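Side-chain contacts in probable manganase-dependent inorganic pyrophosphatase (Clostridium perfringens, PDB 3L2B), which probably hydrolyses inorganic pyrophosphate to phosphate, under control of a regulatory region that binds AMP as inhibitor and diadenosine tetraphosphate as activator: residues 51-56 against 219-224; 70-75 against 102-107; 81-84 against 89-92; 132-137 against 157-162. All blocks are in the same frame, centred on the assembly; numbering follows the deposited sequence.

Contact 1. Residues 51-56 against 219-224; sequences LGMLST and NYPVID. With B4P (bis(adenosine)-5'-tetraphosphate), chain C.
M53 and P221 touch where the two CBS domains of one chain meet, a pairing known as a Bateman module, and the adenine of the activator lies in the cleft between them. Strand 50-55 supplies M53, and strand 219-223 supplies N219, Y220 and P221. From its CB the methionine runs out nearly straight, with CG anti to the backbone N (chi1 -177°); CB and CG make no close contact with the proline or the base and carry the sulfur out to them. SD then sits over one face of the adenine, 3.7 Å from B4P N7A and almost as close to C5A. At the sulfur the chain bends (chi3 -104°), which turns the methyl onto the proline. There M53 CE packs 3.5 Å from P221 CD, tighter than usual for two carbons, and the two side chains cross at about a right angle. One methionine thus touches both the nucleotide and the opposite CBS domain. The ligand is also hydrogen-bonded to S57 and S218 of this chain and to K39, S55, S57 and S218 of the second subunit, so it spans the dimer. Y220 CD1 comes 3.6 Å from B4P N6A, the amine lying obliquely to the ring. The same exocyclic amine meets the backbone: B4P N6A makes a weak but nearly straight hydrogen bond to N219 O, 3.3 Å long with an N-H...O angle of 172°.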
loop_
_atom_site.group_PDB
_atom_site.type_symbol
_atom_site.label_atom_id
_atom_site.label_comp_id
_atom_site.label_asym_id
_atom_site.label_seq_id
_atom_site.Cartn_x
_atom_site.Cartn_y
_atom_site.Cartn_z
ATOM N N LEU A 51 11.469 3.078 -20.624
ATOM C CA LEU A 51 12.298 3.171 -19.416
ATOM C C LEU A 51 12.069 1.976 -18.477
ATOM O O LEU A 51 12.961 1.548 -17.759
ATOM C CB LEU A 51 12.006 4.458 -18.669
ATOM C CG LEU A 51 12.469 5.762 -19.294
ATOM C CD1 LEU A 51 11.972 6.908 -18.396
ATOM C CD2 LEU A 51 14.014 5.832 -19.518
ATOM N N GLY A 52 10.854 1.449 -18.505
ATOM C CA GLY A 52 10.476 0.317 -17.650
ATOM C C GLY A 52 9.001 -0.047 -17.707
ATOM O O GLY A 52 8.274 0.303 -18.649
ATOM N N MET A 53 8.570 -0.744 -16.664
ATOM C CA MET A 53 7.200 -1.245 -16.559
ATOM C C MET A 53 6.662 -1.232 -15.114
ATOM O O MET A 53 7.372 -1.560 -14.160
ATOM C CB MET A 53 7.127 -2.662 -17.117
ATOM C CG MET A 53 5.724 -3.246 -17.112
ATOM S SD MET A 53 5.755 -5.063 -17.237
ATOM C CE MET A 53 5.266 -5.308 -18.955
ATOM N N LEU A 54 5.406 -0.814 -15.008
ATOM C CA LEU A 54 4.681 -0.771 -13.756
ATOM C C LEU A 54 3.645 -1.912 -13.646
ATOM O O LEU A 54 2.812 -2.102 -14.511
ATOM C CB LEU A 54 3.956 0.565 -13.604
ATOM C CG LEU A 54 3.490 0.762 -12.150
ATOM C CD1 LEU A 54 4.691 0.994 -11.236
ATOM C CD2 LEU A 54 2.433 1.871 -12.030
ATOM N N SER A 55 3.722 -2.662 -12.569
ATOM C CA SER A 55 2.661 -3.642 -12.255
ATOM C C SER A 55 2.180 -3.475 -10.826
ATOM O O SER A 55 2.790 -2.754 -10.017
ATOM C CB SER A 55 3.213 -5.035 -12.350
ATOM O OG SER A 55 3.910 -5.292 -11.144
ATOM N N THR A 56 1.143 -4.223 -10.475
ATOM C CA THR A 56 0.696 -4.222 -9.072
ATOM C C THR A 56 1.684 -4.933 -8.147
ATOM O O THR A 56 1.631 -4.715 -6.961
ATOM C CB THR A 56 -0.702 -4.802 -8.865
ATOM O OG1 THR A 56 -0.693 -6.191 -9.179
ATOM C CG2 THR A 56 -1.733 -4.062 -9.729
ATOM N N ASN A 219 2.570 -10.759 -20.424
ATOM C CA ASN A 219 2.605 -9.684 -21.434
ATOM C C ASN A 219 3.995 -9.050 -21.577
ATOM O O ASN A 219 4.751 -8.936 -20.601
ATOM C CB ASN A 219 1.594 -8.580 -21.104
ATOM C CG ASN A 219 0.162 -9.047 -21.174
ATOM O OD1 ASN A 219 -0.361 -9.374 -22.256
ATOM N ND2 ASN A 219 -0.495 -9.099 -20.008
ATOM N N TYR A 220 4.314 -8.653 -22.801
ATOM C CA TYR A 220 5.626 -8.100 -23.142
ATOM C C TYR A 220 5.550 -6.763 -23.906
ATOM O O TYR A 220 4.854 -6.637 -24.905
ATOM C CB TYR A 220 6.420 -9.127 -23.957
ATOM C CG TYR A 220 6.693 -10.424 -23.219
ATOM C CD1 TYR A 220 7.926 -10.671 -22.636
ATOM C CD2 TYR A 220 5.711 -11.406 -23.120
ATOM C CE1 TYR A 220 8.174 -11.858 -21.978
ATOM C CE2 TYR A 220 5.942 -12.591 -22.450
ATOM C CZ TYR A 220 7.175 -12.820 -21.881
ATOM O OH TYR A 220 7.389 -14.003 -21.204
ATOM N N PRO A 221 6.264 -5.747 -23.430
ATOM C CA PRO A 221 6.181 -4.513 -24.207
ATOM C C PRO A 221 6.873 -4.646 -25.549
ATOM O O PRO A 221 7.864 -5.344 -25.684
ATOM C CB PRO A 221 6.856 -3.478 -23.310
ATOM C CG PRO A 221 7.566 -4.277 -22.214
ATOM C CD PRO A 221 6.821 -5.539 -22.082
ATOM N N VAL A 222 6.281 -4.017 -26.543
ATOM C CA VAL A 222 6.779 -4.057 -27.906
ATOM C C VAL A 222 7.350 -2.705 -28.249
ATOM O O VAL A 222 6.684 -1.674 -28.090
ATOM C CB VAL A 222 5.656 -4.371 -28.898
ATOM C CG1 VAL A 222 6.162 -4.242 -30.319
ATOM C CG2 VAL A 222 5.064 -5.780 -28.596
ATOM N N ILE A 223 8.602 -2.726 -28.687
ATOM C CA ILE A 223 9.299 -1.521 -29.128
ATOM C C ILE A 223 9.577 -1.643 -30.639
ATOM O O ILE A 223 9.744 -2.733 -31.166
ATOM C CB ILE A 223 10.633 -1.259 -28.332
ATOM C CG1 ILE A 223 11.666 -2.370 -28.572
ATOM C CG2 ILE A 223 10.374 -1.105 -26.821
ATOM C CD1 ILE A 223 12.989 -2.167 -27.775
ATOM N N ASP A 224 9.596 -0.518 -31.341
ATOM C CA ASP A 224 9.849 -0.566 -32.779
ATOM C C ASP A 224 11.344 -0.566 -33.104
ATOM O O ASP A 224 12.206 -0.674 -32.208
ATOM C CB ASP A 224 9.081 0.538 -33.541
ATOM C CG ASP A 224 9.629 1.929 -33.296
ATOM O OD1 ASP A 224 10.780 2.060 -32.832
ATOM O OD2 ASP A 224 8.876 2.893 -33.532
HETATM P PA B4P C . 3.338 -12.004 -14.728
HETATM O O1A B4P C . 3.934 -13.320 -14.483
HETATM O O2A B4P C . 3.267 -11.586 -16.264
HETATM O O3A B4P C . 1.949 -12.019 -13.968
HETATM P PB B4P C . 0.670 -11.092 -14.195
HETATM O O1B B4P C . 0.000 -11.415 -15.466
HETATM O O2B B4P C . 1.054 -9.557 -14.025
HETATM O O3B B4P C . -0.189 -11.566 -12.927
HETATM P PG B4P C . -1.196 -12.812 -12.982
HETATM O O1G B4P C . -0.534 -13.913 -13.721
HETATM O O2G B4P C . -1.762 -13.194 -11.551
HETATM O O3G B4P C . -2.463 -12.233 -13.769
HETATM P PD B4P C . -3.800 -13.122 -13.892
HETATM O O1D B4P C . -4.525 -12.764 -15.122
HETATM O O2D B4P C . -3.442 -14.685 -13.782
HETATM O O5E B4P C . 4.277 -10.929 -14.019
HETATM C C5E B4P C . 4.300 -10.834 -12.593
HETATM C C4E B4P C . 5.079 -9.574 -12.239
HETATM O O4E B4P C . 6.339 -9.593 -12.899
HETATM C C3E B4P C . 4.375 -8.338 -12.751
HETATM O O3E B4P C . 3.652 -7.749 -11.704
HETATM C C2E B4P C . 5.462 -7.437 -13.278
HETATM O O2E B4P C . 5.913 -6.560 -12.264
HETATM C C1E B4P C . 6.594 -8.366 -13.635
HETATM N N9A B4P C . 6.613 -8.490 -15.116
HETATM C C8A B4P C . 5.540 -8.716 -15.917
HETATM N N7A B4P C . 5.905 -8.750 -17.233
HETATM C C5A B4P C . 7.227 -8.549 -17.291
HETATM C C6A B4P C . 8.240 -8.462 -18.343
HETATM N N6A B4P C . 7.916 -8.619 -19.629
HETATM N N1A B4P C . 9.520 -8.211 -17.989
HETATM C C2A B4P C . 9.869 -8.065 -16.698
HETATM N N3A B4P C . 8.994 -8.122 -15.694
HETATM C C4A B4P C . 7.682 -8.355 -15.900
HETATM O O5F B4P C . -4.596 -12.643 -12.605
HETATM C C5F B4P C . -4.927 -11.272 -12.474
HETATM C C4F B4P C . -5.644 -11.092 -11.161
HETATM O O4F B4P C . -6.896 -11.784 -11.216
HETATM C C3F B4P C . -4.836 -11.674 -10.024
HETATM O O3F B4P C . -4.125 -10.645 -9.331
HETATM C C2F B4P C . -5.886 -12.322 -9.133
HETATM O O2F B4P C . -6.270 -11.343 -8.191
HETATM C C1F B4P C . -7.040 -12.650 -10.082
HETATM N N9B B4P C . -6.946 -14.089 -10.403
HETATM C C8B B4P C . -5.833 -14.801 -10.668
HETATM N N7B B4P C . -6.142 -16.105 -10.870
HETATM C C5B B4P C . -7.463 -16.249 -10.729
HETATM C C6B B4P C . -8.427 -17.362 -10.806
HETATM N N6B B4P C . -8.022 -18.614 -11.090
HETATM N N1B B4P C . -9.718 -17.085 -10.587
HETATM C C2B B4P C . -10.144 -15.846 -10.306
HETATM N N3B B4P C . -9.324 -14.790 -10.204
HETATM C C4B B4P C . -7.989 -14.924 -10.406
#

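Contact 2. Residues 70-75 against 102-107; sequences NILAKS and GKVVVA
N70 and K103 bring the two backbones to a CA-CA distance of 4.8 Å, where the start of the short helix 71-74 passes the entry to strand 104-106, and the chains then diverge. N70 stands at the N-cap position but its side chain makes no capping bond. Its CG is turned roughly anti to the backbone N (chi1 -152°), which sends the amide across to the neighbouring loop. There N70 ND2 lies 3.5 Å from G102 O, a loose polar approach. The N70 carbonyl starts the helix instead, accepting from both A73 N and K74 N. One turn later S75 closes it, since S75 OG donates to I71 O at 2.6 Å while S75 N shares the same acceptor. The apolar half of the contact is a single pair of methyls, L72 CD1 against V104 CG2 at 3.9 Å. Both side chains also rest on I123 of the adjacent strand, and V104 meets F175 of the second subunit. K103 turns its amine elsewhere, to a salt bridge with D122. The arrangement is that of an alpha/beta fold: a short helix set against 104-106, an outermost strand, within this chain, of the five-stranded mixed sheet of the DRTGG domain.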
loop_
_atom_site.group_PDB
_atom_site.type_symbol
_atom_site.label_atom_id
_atom_site.label_comp_id
_atom_site.label_asym_id
_atom_site.label_seq_id
_atom_site.Cartn_x
_atom_site.Cartn_y
_atom_site.Cartn_z
ATOM N N ASN A 70 12.679 7.971 4.201
ATOM C CA ASN A 70 13.428 8.874 3.350
ATOM C C ASN A 70 13.072 8.685 1.846
ATOM O O ASN A 70 13.724 9.229 0.951
ATOM C CB ASN A 70 14.897 8.523 3.575
ATOM C CG ASN A 70 15.815 9.660 3.347
ATOM O OD1 ASN A 70 16.381 9.774 2.266
ATOM N ND2 ASN A 70 16.008 10.506 4.366
ATOM N N ILE A 71 12.027 7.915 1.568
ATOM C CA ILE A 71 11.684 7.584 0.151
ATOM C C ILE A 71 11.348 8.806 -0.738
ATOM O O ILE A 71 11.518 8.748 -1.960
ATOM C CB ILE A 71 10.543 6.503 -0.024
ATOM C CG1 ILE A 71 9.350 6.754 0.903
ATOM C CG2 ILE A 71 11.091 5.107 0.191
ATOM C CD1 ILE A 71 8.867 8.175 0.910
ATOM N N LEU A 72 10.875 9.902 -0.136
ATOM C CA LEU A 72 10.558 11.107 -0.934
ATOM C C LEU A 72 11.864 11.660 -1.526
ATOM O O LEU A 72 11.902 12.102 -2.674
ATOM C CB LEU A 72 9.769 12.170 -0.143
ATOM C CG LEU A 72 8.335 11.796 0.285
ATOM C CD1 LEU A 72 7.626 12.967 0.986
ATOM C CD2 LEU A 72 7.465 11.318 -0.880
ATOM N N ALA A 73 12.943 11.542 -0.751
ATOM C CA ALA A 73 14.265 12.028 -1.172
ATOM C C ALA A 73 14.836 11.105 -2.226
ATOM O O ALA A 73 15.277 11.529 -3.305
ATOM C CB ALA A 73 15.229 12.113 0.031
ATOM N N LYS A 74 14.809 9.823 -1.899
ATOM C CA LYS A 74 15.409 8.810 -2.770
ATOM C C LYS A 74 14.716 8.782 -4.114
ATOM O O LYS A 74 15.319 8.409 -5.119
ATOM C CB LYS A 74 15.356 7.417 -2.127
ATOM C CG LYS A 74 16.351 7.213 -0.971
ATOM C CD LYS A 74 16.574 5.709 -0.686
ATOM C CE LYS A 74 17.932 5.419 0.009
ATOM N NZ LYS A 74 18.216 6.279 1.209
ATOM N N SER A 75 13.441 9.165 -4.130
ATOM C CA SER A 75 12.627 9.075 -5.346
ATOM C C SER A 75 12.496 10.415 -6.045
ATOM O O SER A 75 11.833 10.533 -7.070
ATOM C CB SER A 75 11.219 8.574 -5.007
ATOM O OG SER A 75 10.499 9.540 -4.238
ATOM N N GLY A 102 14.516 15.083 3.762
ATOM C CA GLY A 102 14.500 14.393 5.063
ATOM C C GLY A 102 13.494 13.261 5.165
ATOM O O GLY A 102 13.172 12.588 4.198
ATOM N N LYS A 103 12.974 13.096 6.367
ATOM C CA LYS A 103 11.982 12.059 6.659
ATOM C C LYS A 103 10.604 12.659 6.889
ATOM O O LYS A 103 10.497 13.803 7.341
ATOM C CB LYS A 103 12.405 11.267 7.900
ATOM C CG LYS A 103 12.552 12.093 9.223
ATOM C CD LYS A 103 12.816 11.168 10.458
ATOM C CE LYS A 103 13.203 11.939 11.761
ATOM N NZ LYS A 103 14.149 13.093 11.523
ATOM N N VAL A 104 9.562 11.871 6.580
ATOM C CA VAL A 104 8.180 12.226 6.929
ATOM C C VAL A 104 7.934 11.897 8.390
ATOM O O VAL A 104 8.293 10.857 8.860
ATOM C CB VAL A 104 7.116 11.501 6.095
ATOM C CG1 VAL A 104 5.719 12.099 6.393
ATOM C CG2 VAL A 104 7.432 11.596 4.614
ATOM N N VAL A 105 7.330 12.829 9.091
ATOM C CA VAL A 105 7.121 12.720 10.502
ATOM C C VAL A 105 5.833 13.422 10.849
ATOM O O VAL A 105 5.561 14.548 10.384
ATOM C CB VAL A 105 8.259 13.382 11.308
ATOM C CG1 VAL A 105 7.889 13.452 12.798
ATOM C CG2 VAL A 105 9.554 12.605 11.169
ATOM N N VAL A 106 5.027 12.760 11.649
ATOM C CA VAL A 106 3.828 13.397 12.187
ATOM C C VAL A 106 4.261 14.228 13.381
ATOM O O VAL A 106 4.888 13.722 14.323
ATOM C CB VAL A 106 2.771 12.365 12.607
ATOM C CG1 VAL A 106 1.584 13.047 13.311
ATOM C CG2 VAL A 106 2.318 11.563 11.383
ATOM N N ALA A 107 3.946 15.511 13.318
ATOM C CA ALA A 107 4.248 16.430 14.408
ATOM C C ALA A 107 3.101 16.407 15.415
ATOM O O ALA A 107 2.221 17.264 15.365
ATOM C CB ALA A 107 4.449 17.824 13.889
#

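Contact 3. Residues 81-84 against 89-92; sequences NILD and EAQN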
loop_
_atom_site.group_PDB
_atom_site.type_symbol
_atom_site.label_atom_id
_atom_site.label_comp_id
_atom_site.label_asym_id
_atom_site.label_seq_id
_atom_site.Cartn_x
_atom_site.Cartn_y
_atom_site.Cartn_z
ATOM N N ASN A 81 3.158 16.010 -7.462
ATOM C CA ASN A 81 2.652 14.668 -7.186
ATOM C C ASN A 81 2.024 14.589 -5.804
ATOM O O ASN A 81 0.909 14.058 -5.634
ATOM C CB ASN A 81 3.752 13.619 -7.357
ATOM C CG ASN A 81 3.946 13.240 -8.802
ATOM O OD1 ASN A 81 3.567 13.989 -9.692
ATOM N ND2 ASN A 81 4.509 12.074 -9.046
ATOM N N ILE A 82 2.735 15.182 -4.847
ATOM C CA ILE A 82 2.290 15.245 -3.469
ATOM C C ILE A 82 1.013 16.072 -3.399
ATOM O O ILE A 82 0.034 15.667 -2.753
ATOM C CB ILE A 82 3.354 15.842 -2.524
ATOM C CG1 ILE A 82 4.555 14.910 -2.400
ATOM C CG2 ILE A 82 2.780 16.046 -1.141
ATOM C CD1 ILE A 82 5.830 15.577 -1.818
ATOM N N LEU A 83 1.002 17.217 -4.086
ATOM C CA LEU A 83 -0.203 18.068 -4.089
ATOM C C LEU A 83 -1.407 17.285 -4.600
ATOM O O LEU A 83 -2.474 17.336 -4.002
ATOM C CB LEU A 83 -0.040 19.339 -4.929
ATOM C CG LEU A 83 0.771 20.474 -4.303
ATOM C CD1 LEU A 83 0.999 21.605 -5.349
ATOM C CD2 LEU A 83 0.104 21.008 -3.041
ATOM N N ASP A 84 -1.229 16.551 -5.692
ATOM C CA ASP A 84 -2.337 15.798 -6.303
ATOM C C ASP A 84 -2.833 14.701 -5.372
ATOM O O ASP A 84 -4.021 14.538 -5.176
ATOM C CB ASP A 84 -1.907 15.126 -7.609
ATOM C CG ASP A 84 -3.039 14.286 -8.238
ATOM O OD1 ASP A 84 -3.952 14.886 -8.837
ATOM O OD2 ASP A 84 -3.039 13.031 -8.128
ATOM N N GLU A 89 -3.329 22.131 -1.476
ATOM C CA GLU A 89 -2.998 23.392 -2.118
ATOM C C GLU A 89 -1.778 23.943 -1.424
ATOM O O GLU A 89 -1.637 23.827 -0.208
ATOM C CB GLU A 89 -4.177 24.393 -2.025
ATOM C CG GLU A 89 -5.430 23.993 -2.842
ATOM C CD GLU A 89 -5.396 24.435 -4.320
ATOM O OE1 GLU A 89 -5.211 25.651 -4.588
ATOM O OE2 GLU A 89 -5.591 23.571 -5.219
ATOM N N ALA A 90 -0.908 24.542 -2.219
ATOM C CA ALA A 90 0.299 25.172 -1.719
ATOM C C ALA A 90 -0.005 26.594 -1.313
ATOM O O ALA A 90 -0.772 27.289 -1.973
ATOM C CB ALA A 90 1.386 25.131 -2.776
ATOM N N GLN A 91 0.588 26.998 -0.195
ATOM C CA GLN A 91 0.507 28.376 0.302
ATOM C C GLN A 91 1.817 29.122 0.105
ATOM O O GLN A 91 1.854 30.338 -0.022
ATOM C CB GLN A 91 0.155 28.398 1.791
ATOM C CG GLN A 91 -1.293 28.135 2.057
ATOM C CD GLN A 91 -1.638 26.707 1.858
ATOM O OE1 GLN A 91 -1.146 25.847 2.581
ATOM N NE2 GLN A 91 -2.463 26.427 0.862
ATOM N N ASN A 92 2.899 28.367 0.148
ATOM C CA ASN A 92 4.196 28.861 -0.277
ATOM C C ASN A 92 4.994 27.741 -0.893
ATOM O O ASN A 92 4.854 26.575 -0.510
ATOM C CB ASN A 92 4.974 29.434 0.900
ATOM C CG ASN A 92 6.241 30.124 0.464
ATOM O OD1 ASN A 92 6.206 30.969 -0.415
ATOM N ND2 ASN A 92 7.359 29.794 1.094
#
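L83 and E89 are the facing pair, their CA atoms 6.3 Å apart, where helix 79-85 ends close to the strand that follows it after a tight connection. Strand 89-92 is interrupted at Q91, where the chain turns a corner. Q91 and N92 both face V167, forming a classic beta bulge.

From the helix side the contact rests on one branch of one side chain. With L83 CG anti to its own carbonyl carbon (chi1 -77°), the isobutyl group reaches across the gap and lays its CD2 methyl over the face of the peptide joining E89 to A90. L83 CD2 is 3.8 Å from E89 C, and A90 N is equally near. Further along, the same methyl comes within 4.3 Å of A90 CB, a looser apolar touch. L83 and A90 also both touch I168 of strand 166-169, which ties the helix and the edge strand to one neighbour. The glutamate CB is directed away from the helix. Q91 folds back along its own strand, and Q91 NE2 gives E89 O a weak, bent hydrogen bond of 2.9 Å. The other end of that amide, OE1, is engaged by the T169 hydroxyl, so both ends of the amide have a partner, the NE2 one weak.

Chemically, a methyl on a peptide face has little directional preference. This contact therefore probably contributes shape and dispersion and little direction, while N81 ND2 anchors the helix through E23 O and S184 O, and backbone bonds from E89 and Q91 to strand 166-169 hold the edge strand in its sheet.

Contact 4. Residues 132-137 against 157-162; sequences IQAELI and IELAKK
The flat group met between A134, I137 and L159, A160 is a backbone one, as the side chains in touch carry no rings: the peptide that follows L159 has I137 CG2 over one face. That methyl stands 3.9 Å from L159 O, nearly straight above the oxygen. The motif is a pair of neighbouring helices from successive beta-alpha-beta units of the DRTGG domain, whose helices 130-138 and 154-163 follow parallel strands and pack side by side. Their short segments run almost exactly parallel, at 3°, with axes 10.0 Å apart at closest approach. The interface is filled by L159 and I137, which meet each other and the alanines A134 and A160. The side chain of L159 leaves with CG anti to the backbone N (chi1 -157°), which brings CD2 to the neighbouring helix, where A134 and I137 stand one turn apart. Its CD2 is 3.9 Å from A134 CB and 4.0 Å from I137 CG2, and the leucine and isoleucine side chains cross obliquely. I137 also packs on I156 and on L144 of strand 143-146, so the same residue joins the helix pair to the sheet below. Its other branch reaches the next residue of the second helix, I137 CD1 lying 4.3 Å from A160 CB.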
loop_
_atom_site.group_PDB
_atom_site.type_symbol
_atom_site.label_atom_id
_atom_site.label_comp_id
_atom_site.label_asym_id
_atom_site.label_seq_id
_atom_site.Cartn_x
_atom_site.Cartn_y
_atom_site.Cartn_z
ATOM N N ILE A 132 2.845 25.219 16.581
ATOM C CA ILE A 132 3.534 24.069 16.007
ATOM C C ILE A 132 4.032 24.409 14.618
ATOM O O ILE A 132 5.172 24.131 14.257
ATOM C CB ILE A 132 2.589 22.830 15.913
ATOM C CG1 ILE A 132 2.249 22.310 17.321
ATOM C CG2 ILE A 132 3.210 21.729 15.104
ATOM C CD1 ILE A 132 3.486 22.029 18.167
ATOM N N GLN A 133 3.155 25.037 13.847
ATOM C CA GLN A 133 3.463 25.376 12.478
ATOM C C GLN A 133 4.717 26.245 12.416
ATOM O O GLN A 133 5.580 26.021 11.577
ATOM C CB GLN A 133 2.282 26.068 11.789
ATOM C CG GLN A 133 1.124 25.140 11.452
ATOM C CD GLN A 133 -0.131 25.903 11.037
ATOM O OE1 GLN A 133 -0.092 27.118 10.802
ATOM N NE2 GLN A 133 -1.250 25.197 10.964
ATOM N N ALA A 134 4.823 27.191 13.347
ATOM C CA ALA A 134 5.951 28.139 13.388
ATOM C C ALA A 134 7.239 27.517 13.907
ATOM O O ALA A 134 8.319 27.877 13.485
ATOM C CB ALA A 134 5.603 29.400 14.219
ATOM N N GLU A 135 7.152 26.572 14.821
ATOM C CA GLU A 135 8.386 25.910 15.258
ATOM C C GLU A 135 8.911 25.034 14.122
ATOM O O GLU A 135 10.117 24.910 13.928
ATOM C CB GLU A 135 8.152 25.097 16.535
ATOM C CG GLU A 135 9.349 24.229 16.992
ATOM C CD GLU A 135 10.611 25.025 17.412
ATOM O OE1 GLU A 135 10.532 26.280 17.561
ATOM O OE2 GLU A 135 11.681 24.371 17.604
ATOM N N LEU A 136 7.997 24.458 13.343
ATOM C CA LEU A 136 8.380 23.555 12.255
ATOM C C LEU A 136 9.153 24.361 11.220
ATOM O O LEU A 136 10.176 23.909 10.678
ATOM C CB LEU A 136 7.153 22.836 11.641
ATOM C CG LEU A 136 6.456 21.744 12.515
ATOM C CD1 LEU A 136 5.182 21.197 11.873
ATOM C CD2 LEU A 136 7.408 20.589 12.849
ATOM N N ILE A 137 8.675 25.582 10.983
ATOM C CA ILE A 137 9.296 26.484 10.034
ATOM C C ILE A 137 10.677 26.899 10.538
ATOM O O ILE A 137 11.633 26.894 9.776
ATOM C CB ILE A 137 8.393 27.705 9.727
ATOM C CG1 ILE A 137 7.217 27.256 8.855
ATOM C CG2 ILE A 137 9.191 28.821 9.043
ATOM C CD1 ILE A 137 6.030 28.155 8.957
ATOM N N ILE A 157 2.375 31.907 6.763
ATOM C CA ILE A 157 2.750 31.957 5.348
ATOM C C ILE A 157 3.916 32.903 5.098
ATOM O O ILE A 157 4.799 32.596 4.307
ATOM C CB ILE A 157 1.573 32.362 4.437
ATOM C CG1 ILE A 157 0.563 31.218 4.363
ATOM C CG2 ILE A 157 2.061 32.720 3.035
ATOM C CD1 ILE A 157 -0.615 31.505 3.440
ATOM N N GLU A 158 3.931 34.033 5.797
ATOM C CA GLU A 158 5.006 35.043 5.627
ATOM C C GLU A 158 6.297 34.576 6.309
ATOM O O GLU A 158 7.401 34.891 5.855
ATOM C CB GLU A 158 4.571 36.441 6.141
ATOM C CG GLU A 158 5.651 37.555 6.078
ATOM C CD GLU A 158 5.921 38.108 4.667
ATOM O OE1 GLU A 158 6.348 37.349 3.767
ATOM O OE2 GLU A 158 5.732 39.332 4.462
ATOM N N LEU A 159 6.153 33.808 7.384
ATOM C CA LEU A 159 7.319 33.218 8.052
ATOM C C LEU A 159 7.913 32.183 7.085
ATOM O O LEU A 159 9.133 32.048 6.927
ATOM C CB LEU A 159 6.928 32.561 9.377
ATOM C CG LEU A 159 8.022 32.382 10.439
ATOM C CD1 LEU A 159 8.446 33.747 11.028
ATOM C CD2 LEU A 159 7.536 31.459 11.541
ATOM N N ALA A 160 7.020 31.476 6.405
ATOM C CA ALA A 160 7.425 30.453 5.453
ATOM C C ALA A 160 8.125 31.115 4.284
ATOM O O ALA A 160 9.174 30.639 3.844
ATOM C CB ALA A 160 6.226 29.637 4.978
ATOM N N LYS A 161 7.544 32.220 3.809
ATOM C CA LYS A 161 8.078 32.967 2.637
ATOM C C LYS A 161 9.510 33.400 2.885
ATOM O O LYS A 161 10.399 33.219 2.053
ATOM C CB LYS A 161 7.232 34.202 2.273
ATOM C CG LYS A 161 6.059 33.918 1.317
ATOM C CD LYS A 161 5.653 35.158 0.489
ATOM C CE LYS A 161 6.617 35.406 -0.679
ATOM N NZ LYS A 161 6.087 36.352 -1.716
ATOM N N LYS A 162 9.708 33.940 4.065
ATOM C CA LYS A 162 10.988 34.502 4.472
ATOM C C LYS A 162 12.070 33.429 4.496
ATOM O O LYS A 162 13.185 33.646 4.035
ATOM C CB LYS A 162 10.840 35.143 5.870
ATOM C CG LYS A 162 12.026 35.934 6.356
ATOM C CD LYS A 162 11.912 36.233 7.853
ATOM C CE LYS A 162 13.289 36.399 8.498
ATOM N NZ LYS A 162 13.217 36.347 9.979
#

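In the fold
The four contacts divide between two regions. Contact 1 pairs the two CBS domains around the ligand, and the chain between its segments contains the other three. Contacts 2, 3 and 4 gather around the DRTGG sheet, with centres 16 to 19 Å from one another, whereas the centre of contact 4 is about 44 Å from that of contact 1. Contacts 2 and 3 both reach the five-stranded sheet, at its opposite edge strands 104-106 and 89-92, and their helices touch through L72 and I82. Contact 4 adds the helices 130-138 and 154-163, meeting contact 2 at A107 and contact 3 at Q91 and N92. The DRTGG domain is thus inserted between the CBS halves.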